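Local structure of delta-1-pyrroline-5-carboxylate dehydrogenase, mitochondrial (Mus musculus, 4E3X) at residues Q81-F85 / M148-G152; F341-Q346 / F387-I392. The protein catalyses the NAD+-dependent oxidation of L-glutamate gamma-semialdehyde to glutamate, the second step of mitochondrial proline breakdown. All coordinates share one frame; numbering follows the deposited sequence.

Overall arrangement
Both contacts lie on the same side of the chain's centre, their own centres about 11 Å apart, and they follow one another in sequence: interaction 1 is complete at Gly152 before interaction 2 begins at Phe341. Interaction 1 sets the end of strand 78-83, at the margin of a four-stranded sheet, against the C-terminal end of helix 140-151. Interaction 2 joins the loop after helix 329-341, which runs on toward the nucleophile Cys348, to the loop before helix 394-409. They touch directly: Gln151 O probably accepts a hydrogen bond from Tyr343 OH, 2.8 Å away, and Pro84 and Phe85 pack on residues 389-391. Together they form continuous packing beside Asn211, the probable transition-state stabiliser.

Interaction 1: residues Q81-F85 / M148-G152; sequences QLSPF and MVGQG
Gln81 sends CG anti to the backbone N (chi1 -179°), and its extended chain carries the amide to the end of helix 140-151; Ser83 holds OG likewise (chi1 -177°). In this aldehyde dehydrogenase fold the edge strand of a four-stranded sheet thus meets the last turn of a helix, supplying donors to Val149 O and Gly150 O. Ser83 OG donates to Val149 O at 2.8 Å, in the carbonyl plane and on a lone pair. Gln81 NE2 reaches Gly150 O at 3.2 Å less squarely, from above that carbonyl's plane. A water also links NE2 to Gln151 OE1, while Gln81 OE1 is held by Leu240 N and Gln151 NE2 by Phe210 O. A leucine in place of Gln81 would probably cost Gly150 O its bond from the strand, leave Leu240 N without this acceptor and break the water link to Gln151. A side chain at Gly150 would collide with the Gln81 amide. At Gly152, where phi turns positive, a CB would press on Pro84, whose CG lies 3.7 Å from Gln151 C. Ser83 OG sits over one face of the Phe85 ring, and at that ring's edge Phe85 CE2 meets Met148 O at 3.4 Å.

Interaction 2: residues F341-Q346 / F387-I392; sequences FEYGGQ and FFSAVI
This is a buried loop-to-loop contact, part aromatic packing and part amide hydrogen bonding, between the turns that follow helix 329-341 and the irregular chain leading into helix 394-409. At one end, Phe388 has CG between the backbone N and the carbonyl carbon (chi1 73°), which lays one ring face against Phe341 O, 3.3 Å from Phe388 CD1 and offset toward the rim. Gly344 CA approaches Phe388 CD2 at 3.5 Å. Phe341 CB meets the edge of the Phe387 ring, and Glu342 CG packs against Phe387 CZ at 3.7 Å. The Glu342 carboxylate continues to Tyr559 of the second subunit, whose Trp557 stacks edge-to-face with Phe387, linking this end to the dimer interface.

At the other end, the Gln346 amide bridges the loops. Gln346 OE1 accepts from Ile392 N at 2.9 Å with a bent N-H...O angle of 138°, while its NE2 donates to Tyr343 O at 3.1 Å, above that carbonyl's plane; Gln346 N reaches the same oxygen from the opposite face. NE2 also lies over the centre of the Tyr343 ring and holds a water shared with Ala390 O. With both ends engaged, the amide has little freedom to flip. Ile392 lines a proline-occupied pocket with Phe210 and Arg399, distinct from the one at Cys348. Gln346 O accepts from ND2 of Asn211, the likely transition-state stabiliser. The turns at 341-346 belong to the aldehyde dehydrogenase active-site loop that carries the nucleophile Cys348.

Interaction 1: residues Q81-F85 / M148-G152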
loop_
_atom_site.group_PDB
_atom_site.type_symbol
_atom_site.label_atom_id
_atom_site.label_comp_id
_atom_site.label_asym_id
_atom_site.label_seq_id
_atom_site.Cartn_x
_atom_site.Cartn_y
_atom_site.Cartn_z
ATOM N N GLN B 81 28.736 1.317 -20.947
ATOM C CA GLN B 81 27.898 0.139 -21.114
ATOM C C GLN B 81 28.480 -0.665 -22.273
ATOM O O GLN B 81 28.770 -0.104 -23.339
ATOM C CB GLN B 81 26.461 0.546 -21.429
ATOM C CG GLN B 81 25.520 -0.627 -21.583
ATOM C CD GLN B 81 24.173 -0.214 -22.130
ATOM O OE1 GLN B 81 23.940 0.971 -22.407
ATOM N NE2 GLN B 81 23.280 -1.183 -22.311
ATOM N N LEU B 82 28.670 -1.963 -22.052
ATOM C CA LEU B 82 29.265 -2.848 -23.052
ATOM C C LEU B 82 28.205 -3.753 -23.677
ATOM O O LEU B 82 27.230 -4.113 -23.025
ATOM C CB LEU B 82 30.345 -3.714 -22.403
ATOM C CG LEU B 82 31.367 -2.988 -21.525
ATOM C CD1 LEU B 82 32.370 -3.992 -20.965
ATOM C CD2 LEU B 82 32.068 -1.861 -22.296
ATOM N N SER B 83 28.394 -4.134 -24.936
ATOM C CA SER B 83 27.510 -5.109 -25.557
ATOM C C SER B 83 27.841 -6.490 -24.990
ATOM O O SER B 83 28.975 -6.942 -25.106
ATOM C CB SER B 83 27.698 -5.097 -27.073
ATOM O OG SER B 83 26.788 -5.985 -27.703
ATOM N N PRO B 84 26.861 -7.169 -24.375
ATOM C CA PRO B 84 27.195 -8.411 -23.662
ATOM C C PRO B 84 27.839 -9.496 -24.535
ATOM O O PRO B 84 28.671 -10.267 -24.036
ATOM C CB PRO B 84 25.836 -8.883 -23.139
ATOM C CG PRO B 84 25.092 -7.613 -22.921
ATOM C CD PRO B 84 25.493 -6.715 -24.068
ATOM N N PHE B 85 27.458 -9.564 -25.808
ATOM C CA PHE B 85 27.968 -10.601 -26.708
ATOM C C PHE B 85 29.209 -10.161 -27.492
ATOM O O PHE B 85 29.774 -10.932 -28.268
ATOM C CB PHE B 85 26.861 -11.068 -27.660
ATOM C CG PHE B 85 26.207 -9.948 -28.430
ATOM C CD1 PHE B 85 26.735 -9.513 -29.641
ATOM C CD2 PHE B 85 25.068 -9.323 -27.942
ATOM C CE1 PHE B 85 26.136 -8.476 -30.350
ATOM C CE2 PHE B 85 24.466 -8.288 -28.639
ATOM C CZ PHE B 85 24.996 -7.867 -29.849
ATOM N N MET B 148 18.543 -5.172 -27.770
ATOM C CA MET B 148 19.339 -6.299 -28.264
ATOM C C MET B 148 20.829 -6.064 -28.082
ATOM O O MET B 148 21.543 -6.898 -27.523
ATOM C CB MET B 148 19.046 -6.550 -29.743
ATOM C CG MET B 148 17.635 -7.055 -30.019
ATOM S SD MET B 148 17.312 -7.333 -31.771
ATOM C CE MET B 148 18.488 -8.638 -32.113
ATOM N N VAL B 149 21.305 -4.927 -28.571
ATOM C CA VAL B 149 22.738 -4.673 -28.583
ATOM C C VAL B 149 23.279 -4.342 -27.197
ATOM O O VAL B 149 24.380 -4.758 -26.842
ATOM C CB VAL B 149 23.095 -3.578 -29.611
ATOM C CG1 VAL B 149 24.547 -3.145 -29.483
ATOM C CG2 VAL B 149 22.801 -4.069 -31.017
ATOM N N GLY B 150 22.492 -3.617 -26.409
ATOM C CA GLY B 150 22.952 -3.191 -25.101
ATOM C C GLY B 150 22.708 -4.194 -23.988
ATOM O O GLY B 150 23.486 -4.254 -23.039
ATOM N N GLN B 151 21.639 -4.980 -24.091
ATOM C CA GLN B 151 21.298 -5.945 -23.044
ATOM C C GLN B 151 21.447 -7.402 -23.494
ATOM O O GLN B 151 21.296 -8.313 -22.687
ATOM C CB GLN B 151 19.895 -5.686 -22.488
ATOM C CG GLN B 151 19.787 -4.434 -21.637
ATOM C CD GLN B 151 18.517 -3.663 -21.927
ATOM O OE1 GLN B 151 18.495 -2.790 -22.790
ATOM N NE2 GLN B 151 17.444 -3.997 -21.223
ATOM N N GLY B 152 21.757 -7.617 -24.773
ATOM C CA GLY B 152 22.022 -8.958 -25.277
ATOM C C GLY B 152 20.787 -9.783 -25.591
ATOM O O GLY B 152 20.872 -11.008 -25.674
HETATM O O HOH W 1 20.434 -1.116 -23.726
HETATM O O HOH W 2 25.287 -3.960 -20.756
#

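Interaction 2: residues F341-Q346 / F387-I392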
loop_
_atom_site.group_PDB
_atom_site.type_symbol
_atom_site.label_atom_id
_atom_site.label_comp_id
_atom_site.label_asym_id
_atom_site.label_seq_id
_atom_site.Cartn_x
_atom_site.Cartn_y
_atom_site.Cartn_z
ATOM N N PHE B 341 15.805 -20.960 -20.092
ATOM C CA PHE B 341 16.932 -20.520 -20.911
ATOM C C PHE B 341 16.722 -19.273 -21.772
ATOM O O PHE B 341 17.701 -18.687 -22.225
ATOM C CB PHE B 341 17.409 -21.678 -21.802
ATOM C CG PHE B 341 17.850 -22.899 -21.038
ATOM C CD1 PHE B 341 18.606 -22.776 -19.883
ATOM C CD2 PHE B 341 17.508 -24.169 -21.476
ATOM C CE1 PHE B 341 19.014 -23.896 -19.171
ATOM C CE2 PHE B 341 17.915 -25.296 -20.774
ATOM C CZ PHE B 341 18.670 -25.154 -19.624
ATOM N N GLU B 342 15.480 -18.857 -22.005
ATOM C CA GLU B 342 15.268 -17.613 -22.748
ATOM C C GLU B 342 15.930 -16.457 -22.010
ATOM O O GLU B 342 15.914 -16.407 -20.776
ATOM C CB GLU B 342 13.782 -17.340 -22.983
ATOM C CG GLU B 342 13.187 -18.221 -24.070
ATOM C CD GLU B 342 11.713 -17.966 -24.306
ATOM O OE1 GLU B 342 10.967 -17.750 -23.329
ATOM O OE2 GLU B 342 11.304 -17.976 -25.485
ATOM N N TYR B 343 16.527 -15.547 -22.776
ATOM C CA TYR B 343 17.346 -14.462 -22.232
ATOM C C TYR B 343 18.370 -14.994 -21.215
ATOM O O TYR B 343 18.701 -14.340 -20.222
ATOM C CB TYR B 343 16.491 -13.299 -21.680
ATOM C CG TYR B 343 17.319 -12.067 -21.359
ATOM C CD1 TYR B 343 18.288 -11.608 -22.250
ATOM C CD2 TYR B 343 17.138 -11.366 -20.171
ATOM C CE1 TYR B 343 19.066 -10.499 -21.964
ATOM C CE2 TYR B 343 17.912 -10.251 -19.879
ATOM C CZ TYR B 343 18.864 -9.822 -20.785
ATOM O OH TYR B 343 19.646 -8.723 -20.501
ATOM N N GLY B 344 18.877 -16.198 -21.479
ATOM C CA GLY B 344 19.870 -16.809 -20.615
ATOM C C GLY B 344 19.427 -17.010 -19.176
ATOM O O GLY B 344 20.263 -16.993 -18.269
ATOM N N GLY B 345 18.123 -17.176 -18.963
ATOM C CA GLY B 345 17.586 -17.354 -17.623
ATOM C C GLY B 345 17.656 -16.105 -16.756
ATOM O O GLY B 345 17.461 -16.181 -15.540
ATOM N N GLN B 346 17.933 -14.957 -17.371
ATOM C CA GLN B 346 18.080 -13.708 -16.626
ATOM C C GLN B 346 16.743 -13.017 -16.398
ATOM O O GLN B 346 16.558 -11.842 -16.741
ATOM C CB GLN B 346 19.043 -12.782 -17.356
ATOM C CG GLN B 346 20.400 -13.417 -17.591
ATOM C CD GLN B 346 21.311 -12.498 -18.369
ATOM O OE1 GLN B 346 22.271 -11.950 -17.823
ATOM N NE2 GLN B 346 21.000 -12.300 -19.650
ATOM N N PHE B 387 19.022 -18.768 -30.117
ATOM C CA PHE B 387 17.993 -18.953 -29.096
ATOM C C PHE B 387 18.189 -17.980 -27.941
ATOM O O PHE B 387 17.236 -17.339 -27.502
ATOM C CB PHE B 387 17.921 -20.392 -28.576
ATOM C CG PHE B 387 16.742 -20.634 -27.671
ATOM C CD1 PHE B 387 15.450 -20.420 -28.127
ATOM C CD2 PHE B 387 16.922 -21.039 -26.360
ATOM C CE1 PHE B 387 14.358 -20.622 -27.296
ATOM C CE2 PHE B 387 15.833 -21.249 -25.525
ATOM C CZ PHE B 387 14.551 -21.040 -25.993
ATOM N N PHE B 388 19.419 -17.876 -27.447
ATOM C CA PHE B 388 19.769 -16.839 -26.474
ATOM C C PHE B 388 21.248 -16.507 -26.593
ATOM O O PHE B 388 22.006 -17.256 -27.219
ATOM C CB PHE B 388 19.358 -17.218 -25.036
ATOM C CG PHE B 388 20.213 -18.284 -24.379
ATOM C CD1 PHE B 388 19.906 -19.631 -24.508
ATOM C CD2 PHE B 388 21.285 -17.927 -23.574
ATOM C CE1 PHE B 388 20.678 -20.601 -23.864
ATOM C CE2 PHE B 388 22.054 -18.888 -22.934
ATOM C CZ PHE B 388 21.749 -20.225 -23.078
ATOM N N SER B 389 21.646 -15.376 -26.023
ATOM C CA SER B 389 23.007 -14.886 -26.180
ATOM C C SER B 389 23.737 -14.805 -24.844
ATOM O O SER B 389 23.328 -15.417 -23.853
ATOM C CB SER B 389 22.999 -13.518 -26.870
ATOM O OG SER B 389 24.305 -13.138 -27.286
ATOM N N ALA B 390 24.833 -14.058 -24.837
ATOM C CA ALA B 390 25.644 -13.859 -23.649
ATOM C C ALA B 390 24.837 -13.304 -22.485
ATOM O O ALA B 390 23.848 -12.594 -22.682
ATOM C CB ALA B 390 26.766 -12.912 -23.976
ATOM N N VAL B 391 25.278 -13.612 -21.271
ATOM C CA VAL B 391 24.723 -12.983 -20.080
ATOM C C VAL B 391 25.240 -11.548 -19.976
ATOM O O VAL B 391 26.120 -11.133 -20.733
ATOM C CB VAL B 391 25.011 -13.793 -18.793
ATOM C CG1 VAL B 391 24.393 -15.190 -18.900
ATOM C CG2 VAL B 391 26.513 -13.874 -18.514
ATOM N N ILE B 392 24.680 -10.786 -19.047
ATOM C CA ILE B 392 24.744 -9.326 -19.122
ATOM C C ILE B 392 26.120 -8.686 -18.916
ATOM O O ILE B 392 26.457 -7.726 -19.603
ATOM C CB ILE B 392 23.706 -8.683 -18.160
ATOM C CG1 ILE B 392 23.566 -7.172 -18.409
ATOM C CG2 ILE B 392 24.039 -8.991 -16.699
ATOM C CD1 ILE B 392 22.948 -6.813 -19.758
HETATM O O HOH W 3 16.102 -15.775 -25.636
HETATM O O HOH W 4 22.560 -10.542 -21.384
#